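PDB 6RXA: argininosuccinate lyase from Chelativorans sp., which acts as a C-N lyase of the aspartase/fumarase superfamily, known as EDDS lyase, and may also cleave argininosuccinate into fumarate and arginine. Local coordinates for residues F22-Y26 against M290-S295; L272-F276 against G344-T348. The protein carries 2 engineered substitutions. One frame throughout, in Å; residues are numbered along the deposited sequence. Where two conformers were deposited one is given.

Contact 1. Residues F22-Y26 against M290-S295; sequences FQELY and MSLERS. Engineered in segment 290-295: M290 (natural residue Asp). With FMT (formic acid), chain D.
The carbonyl oxygen of S291, against which L25 lays its CD1, is gripped twice from within its own helix: S295 N and S295 OG reach S291 O from opposite faces of its plane, OG at 2.8 Å and tilted 27° from that plane. This is one seam of a helix-helix packing in the aspartase/fumarase fold, where helix 20-31 runs beside the first turns of helix 290-301 at an axis distance of 9.9 Å, the two directions diverging by 46°. The seam is largely apolar. F22 turns its ring toward helix 290-301, its CG lying trans to the main-chain nitrogen; M290 CB lies at the ring edge, 3.7 Å from F22 CZ, while S291 N approaches F22 CE1 obliquely. M290 is an engineered residue in place of aspartate and is modelled in two conformers; its side chain lies against both the F22 ring edge and the Y26 hydroxyl.

Toward the active site the chemistry turns polar. R294, extended from CG to NE, carries CD over one face of the Y26 ring, 3.9 Å above its plane. The guanidinium follows off-centre, its plane turned 38° from the ring, and R294 CZ stands 4.2 Å from the Y26 centroid in a cation-pi contact. Both residues bind fumarate in another structure of this protein. Here Y26 OH donates to formate O2 at 3.0 Å, and R112 of a second subunit also holds the formate, which probably came from the crystallisation liquor; this fits the family's habit of building active sites between subunits. At the guanidinium edge, in its plane, a water accepts from R294 NH1 at 2.8 Å and donates to the carbonyl oxygen L25 O at 2.8 Å.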
loop_
_atom_site.group_PDB
_atom_site.type_symbol
_atom_site.label_atom_id
_atom_site.label_comp_id
_atom_site.label_asym_id
_atom_site.label_seq_id
_atom_site.Cartn_x
_atom_site.Cartn_y
_atom_site.Cartn_z
ATOM N N PHE A 22 -7.548 -27.281 -6.287
ATOM C CA PHE A 22 -8.431 -26.254 -6.822
ATOM C C PHE A 22 -9.555 -25.983 -5.841
ATOM O O PHE A 22 -9.873 -24.829 -5.551
ATOM C CB PHE A 22 -8.938 -26.758 -8.177
ATOM C CG PHE A 22 -9.809 -25.792 -8.944
ATOM C CD1 PHE A 22 -9.736 -24.418 -8.765
ATOM C CD2 PHE A 22 -10.717 -26.289 -9.870
ATOM C CE1 PHE A 22 -10.564 -23.566 -9.512
ATOM C CE2 PHE A 22 -11.543 -25.441 -10.606
ATOM C CZ PHE A 22 -11.458 -24.077 -10.420
ATOM N N GLN A 23 -10.132 -27.040 -5.278
ATOM C CA GLN A 23 -11.183 -26.864 -4.289
ATOM C C GLN A 23 -10.693 -26.076 -3.077
ATOM O O GLN A 23 -11.475 -25.337 -2.474
ATOM C CB GLN A 23 -11.735 -28.233 -3.899
ATOM C CG GLN A 23 -12.893 -28.183 -2.901
ATOM C CD GLN A 23 -14.142 -27.555 -3.492
ATOM O OE1 GLN A 23 -14.564 -27.897 -4.597
ATOM N NE2 GLN A 23 -14.722 -26.605 -2.766
ATOM N N GLU A 24 -9.410 -26.196 -2.714
ATOM C CA GLU A 24 -8.893 -25.452 -1.565
ATOM C C GLU A 24 -9.124 -23.950 -1.713
ATOM O O GLU A 24 -9.364 -23.249 -0.723
ATOM C CB GLU A 24 -7.403 -25.740 -1.357
ATOM C CG GLU A 24 -7.054 -27.187 -1.020
ATOM C CD GLU A 24 -5.553 -27.409 -0.845
ATOM O OE1 GLU A 24 -4.899 -26.522 -0.257
ATOM O OE2 GLU A 24 -5.039 -28.473 -1.299
ATOM N N LEU A 25 -9.039 -23.429 -2.937
ATOM C CA LEU A 25 -9.254 -22.006 -3.165
ATOM C C LEU A 25 -10.669 -21.561 -2.822
ATOM O O LEU A 25 -10.881 -20.374 -2.543
ATOM C CB LEU A 25 -8.946 -21.655 -4.624
ATOM C CG LEU A 25 -7.466 -21.636 -4.996
ATOM C CD1 LEU A 25 -7.300 -21.696 -6.510
ATOM C CD2 LEU A 25 -6.742 -20.421 -4.410
ATOM N N TYR A 26 -11.631 -22.469 -2.859
ATOM C CA TYR A 26 -13.008 -22.138 -2.534
ATOM C C TYR A 26 -13.316 -22.313 -1.060
ATOM O O TYR A 26 -14.330 -21.785 -0.586
ATOM C CB TYR A 26 -13.954 -23.025 -3.346
ATOM C CG TYR A 26 -13.947 -22.715 -4.820
ATOM C CD1 TYR A 26 -12.976 -23.241 -5.648
ATOM C CD2 TYR A 26 -14.905 -21.882 -5.375
ATOM C CE1 TYR A 26 -12.943 -22.940 -6.994
ATOM C CE2 TYR A 26 -14.894 -21.585 -6.727
ATOM C CZ TYR A 26 -13.910 -22.120 -7.527
ATOM O OH TYR A 26 -13.879 -21.833 -8.872
ATOM N N MET A 290 -10.070 -20.582 -13.786
ATOM C CA MET A 290 -10.476 -20.123 -12.467
ATOM C C MET A 290 -9.407 -20.393 -11.417
ATOM O O MET A 290 -9.246 -19.594 -10.484
ATOM C CB MET A 290 -11.792 -20.811 -12.111
ATOM C CG MET A 290 -12.424 -20.311 -10.852
ATOM S SD MET A 290 -12.840 -18.558 -10.895
ATOM C CE MET A 290 -14.438 -18.595 -10.068
ATOM N N SER A 291 -8.663 -21.493 -11.551
ATOM C CA SER A 291 -7.574 -21.775 -10.629
ATOM C C SER A 291 -6.523 -20.682 -10.700
ATOM O O SER A 291 -6.005 -20.230 -9.670
ATOM C CB SER A 291 -6.951 -23.131 -10.960
ATOM O OG SER A 291 -6.558 -23.212 -12.324
ATOM N N LEU A 292 -6.194 -20.247 -11.919
ATOM C CA LEU A 292 -5.184 -19.208 -12.093
ATOM C C LEU A 292 -5.666 -17.872 -11.550
ATOM O O LEU A 292 -4.915 -17.170 -10.858
ATOM C CB LEU A 292 -4.845 -19.093 -13.581
ATOM C CG LEU A 292 -4.402 -20.362 -14.314
ATOM C CD1 LEU A 292 -4.098 -20.079 -15.790
ATOM C CD2 LEU A 292 -3.228 -21.023 -13.609
ATOM N N GLU A 293 -6.913 -17.499 -11.846
ATOM C CA GLU A 293 -7.387 -16.183 -11.435
ATOM C C GLU A 293 -7.554 -16.093 -9.926
ATOM O O GLU A 293 -7.221 -15.064 -9.326
ATOM C CB GLU A 293 -8.661 -15.806 -12.182
ATOM C CG GLU A 293 -8.362 -15.508 -13.659
ATOM C CD GLU A 293 -9.397 -14.653 -14.335
ATOM O OE1 GLU A 293 -9.057 -14.063 -15.394
ATOM O OE2 GLU A 293 -10.555 -14.608 -13.848
ATOM N N ARG A 294 -8.068 -17.148 -9.288
ATOM C CA ARG A 294 -8.177 -17.104 -7.833
ATOM C C ARG A 294 -6.809 -17.179 -7.162
ATOM O O ARG A 294 -6.642 -16.674 -6.048
ATOM C CB ARG A 294 -9.101 -18.210 -7.329
ATOM C CG ARG A 294 -10.564 -17.910 -7.611
ATOM C CD ARG A 294 -11.437 -19.077 -7.235
ATOM N NE ARG A 294 -12.859 -18.744 -7.284
ATOM C CZ ARG A 294 -13.541 -18.209 -6.275
ATOM N NH1 ARG A 294 -12.940 -17.921 -5.127
ATOM N NH2 ARG A 294 -14.833 -17.957 -6.420
ATOM N N SER A 295 -5.818 -17.800 -7.809
ATOM C CA SER A 295 -4.464 -17.762 -7.265
ATOM C C SER A 295 -3.896 -16.346 -7.323
ATOM O O SER A 295 -3.297 -15.865 -6.350
ATOM C CB SER A 295 -3.571 -18.765 -8.007
ATOM O OG SER A 295 -3.966 -20.110 -7.721
HETATM C C FMT D . -16.771 -22.236 -10.869
HETATM O O1 FMT D . -17.736 -22.222 -11.637
HETATM O O2 FMT D . -16.694 -21.480 -9.897
HETATM O O HOH W 1 -10.436 -17.980 -3.858
#

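Contact 2. Residues L272-F276 against G344-T348; sequences LDASF and GVVRT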
loop_
_atom_site.group_PDB
_atom_site.type_symbol
_atom_site.label_atom_id
_atom_site.label_comp_id
_atom_site.label_asym_id
_atom_site.label_seq_id
_atom_site.Cartn_x
_atom_site.Cartn_y
_atom_site.Cartn_z
ATOM N N LEU A 272 -4.988 -26.102 -19.531
ATOM C CA LEU A 272 -5.129 -26.569 -18.167
ATOM C C LEU A 272 -5.773 -27.946 -18.152
ATOM O O LEU A 272 -6.652 -28.255 -18.961
ATOM C CB LEU A 272 -6.041 -25.625 -17.398
ATOM C CG LEU A 272 -5.469 -24.250 -17.093
ATOM C CD1 LEU A 272 -6.554 -23.345 -16.503
ATOM C CD2 LEU A 272 -4.282 -24.332 -16.130
ATOM N N ASP A 273 -5.350 -28.774 -17.206
ATOM C CA ASP A 273 -6.115 -29.982 -16.928
ATOM C C ASP A 273 -7.550 -29.597 -16.576
ATOM O O ASP A 273 -7.793 -28.595 -15.899
ATOM C CB ASP A 273 -5.500 -30.757 -15.768
ATOM C CG ASP A 273 -6.043 -32.161 -15.669
ATOM O OD1 ASP A 273 -5.557 -33.026 -16.437
ATOM O OD2 ASP A 273 -6.973 -32.384 -14.867
ATOM N N ALA A 274 -8.501 -30.414 -17.035
ATOM C CA ALA A 274 -9.908 -30.173 -16.742
ATOM C C ALA A 274 -10.164 -29.956 -15.256
ATOM O O ALA A 274 -11.042 -29.169 -14.885
ATOM C CB ALA A 274 -10.746 -31.374 -17.199
ATOM N N SER A 275 -9.407 -30.640 -14.395
ATOM C CA SER A 275 -9.609 -30.551 -12.956
ATOM C C SER A 275 -9.165 -29.222 -12.370
ATOM O O SER A 275 -9.396 -28.980 -11.180
ATOM C CB SER A 275 -8.874 -31.700 -12.255
ATOM O OG SER A 275 -7.463 -31.589 -12.361
ATOM N N PHE A 276 -8.540 -28.356 -13.168
ATOM C CA PHE A 276 -8.119 -27.033 -12.725
ATOM C C PHE A 276 -8.823 -25.917 -13.484
ATOM O O PHE A 276 -8.436 -24.748 -13.350
ATOM C CB PHE A 276 -6.593 -26.901 -12.806
ATOM C CG PHE A 276 -5.894 -27.622 -11.704
ATOM C CD1 PHE A 276 -5.804 -27.051 -10.447
ATOM C CD2 PHE A 276 -5.394 -28.897 -11.890
ATOM C CE1 PHE A 276 -5.205 -27.729 -9.408
ATOM C CE2 PHE A 276 -4.791 -29.571 -10.848
ATOM C CZ PHE A 276 -4.699 -28.988 -9.611
ATOM N N GLY A 344 -0.489 -28.074 -8.428
ATOM C CA GLY A 344 -1.252 -28.990 -9.261
ATOM C C GLY A 344 -1.391 -28.519 -10.699
ATOM O O GLY A 344 -1.346 -29.326 -11.628
ATOM N N VAL A 345 -1.564 -27.209 -10.901
ATOM C CA VAL A 345 -1.598 -26.658 -12.257
ATOM C C VAL A 345 -0.337 -27.042 -13.020
ATOM O O VAL A 345 -0.389 -27.471 -14.182
ATOM C CB VAL A 345 -1.780 -25.130 -12.215
ATOM C CG1 VAL A 345 -1.416 -24.527 -13.575
ATOM C CG2 VAL A 345 -3.196 -24.773 -11.846
ATOM N N VAL A 346 0.824 -26.832 -12.394
ATOM C CA VAL A 346 2.093 -27.108 -13.062
ATOM C C VAL A 346 2.238 -28.599 -13.321
ATOM O O VAL A 346 2.556 -29.033 -14.437
ATOM C CB VAL A 346 3.273 -26.544 -12.243
ATOM C CG1 VAL A 346 4.589 -27.115 -12.751
ATOM C CG2 VAL A 346 3.267 -25.016 -12.268
ATOM N N ARG A 347 1.967 -29.419 -12.306
ATOM C CA ARG A 347 2.107 -30.858 -12.475
ATOM C C ARG A 347 1.274 -31.362 -13.646
ATOM O O ARG A 347 1.734 -32.204 -14.437
ATOM C CB ARG A 347 1.701 -31.564 -11.183
ATOM C CG ARG A 347 1.722 -33.084 -11.314
ATOM C CD ARG A 347 1.321 -33.769 -10.012
ATOM N NE ARG A 347 -0.073 -33.524 -9.651
ATOM C CZ ARG A 347 -0.475 -32.719 -8.672
ATOM N NH1 ARG A 347 0.396 -32.051 -7.924
ATOM N NH2 ARG A 347 -1.772 -32.588 -8.438
ATOM N N THR A 348 0.046 -30.862 -13.772
ATOM C CA THR A 348 -0.903 -31.429 -14.717
ATOM C C THR A 348 -1.037 -30.638 -16.010
ATOM O O THR A 348 -1.861 -31.013 -16.852
ATOM C CB THR A 348 -2.290 -31.574 -14.070
ATOM O OG1 THR A 348 -2.825 -30.297 -13.706
ATOM C CG2 THR A 348 -2.206 -32.433 -12.829
HETATM O O HOH W 2 -3.173 -28.014 -15.299
#
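The F276 ring lies with one face on the backbone of helix 329-348: V345 N sits over the ring centre, 3.8 Å above its plane, with G344 C over the same face, while T348 OG1 approaches obliquely. G344 has no side chain to hold the ring off, and F276 CZ comes to 3.5 Å from G344 CA. Next to it, V345 CG2 packs on F276 CD1 and V345 CG1 meets L272 CD2 at 3.8 Å, so the valine spreads its two methyls over both ends of the loop segment. Between them D273 makes an Asx turn, its OD2 accepting from S275 N and S275 OG on opposite faces of the carboxylate plane; D273 CB rests against T348 OG1.

T348 holds OG1 between its backbone N and carbonyl carbon (chi1 63°), from where the hydroxyl folds back to donate to G344 O at 2.7 Å. A water donates in turn to T348 OG1 at 2.8 Å and to V345 O at 3.0 Å, and accepts from D273 N. The loop after strand 270-271 is thus joined to the C-terminal part of that helix by apolar packing and one water, whose bonds satisfy polar groups on both segments.

Overall arrangement
Contacts 1 and 2 are neighbours, their centres about 11 Å apart, and their segments alternate along the chain. Contact 2 is buried within a single subunit, joining a loop to helix 329-348, and no other chain of the assembly touches it. Contact 1 is only partly buried and joins two helices; at M290 and E293 other subunits come against it, and its Y26 and R294 belong to a fumarate site. Accordingly, charge and a bound anion mark contact 1, backbone-on-ring packing contact 2. The two share a boundary: S291 OG probably hydrogen-bonds F276 O, the F22 and F276 side chains touch, and S291 also packs on V345.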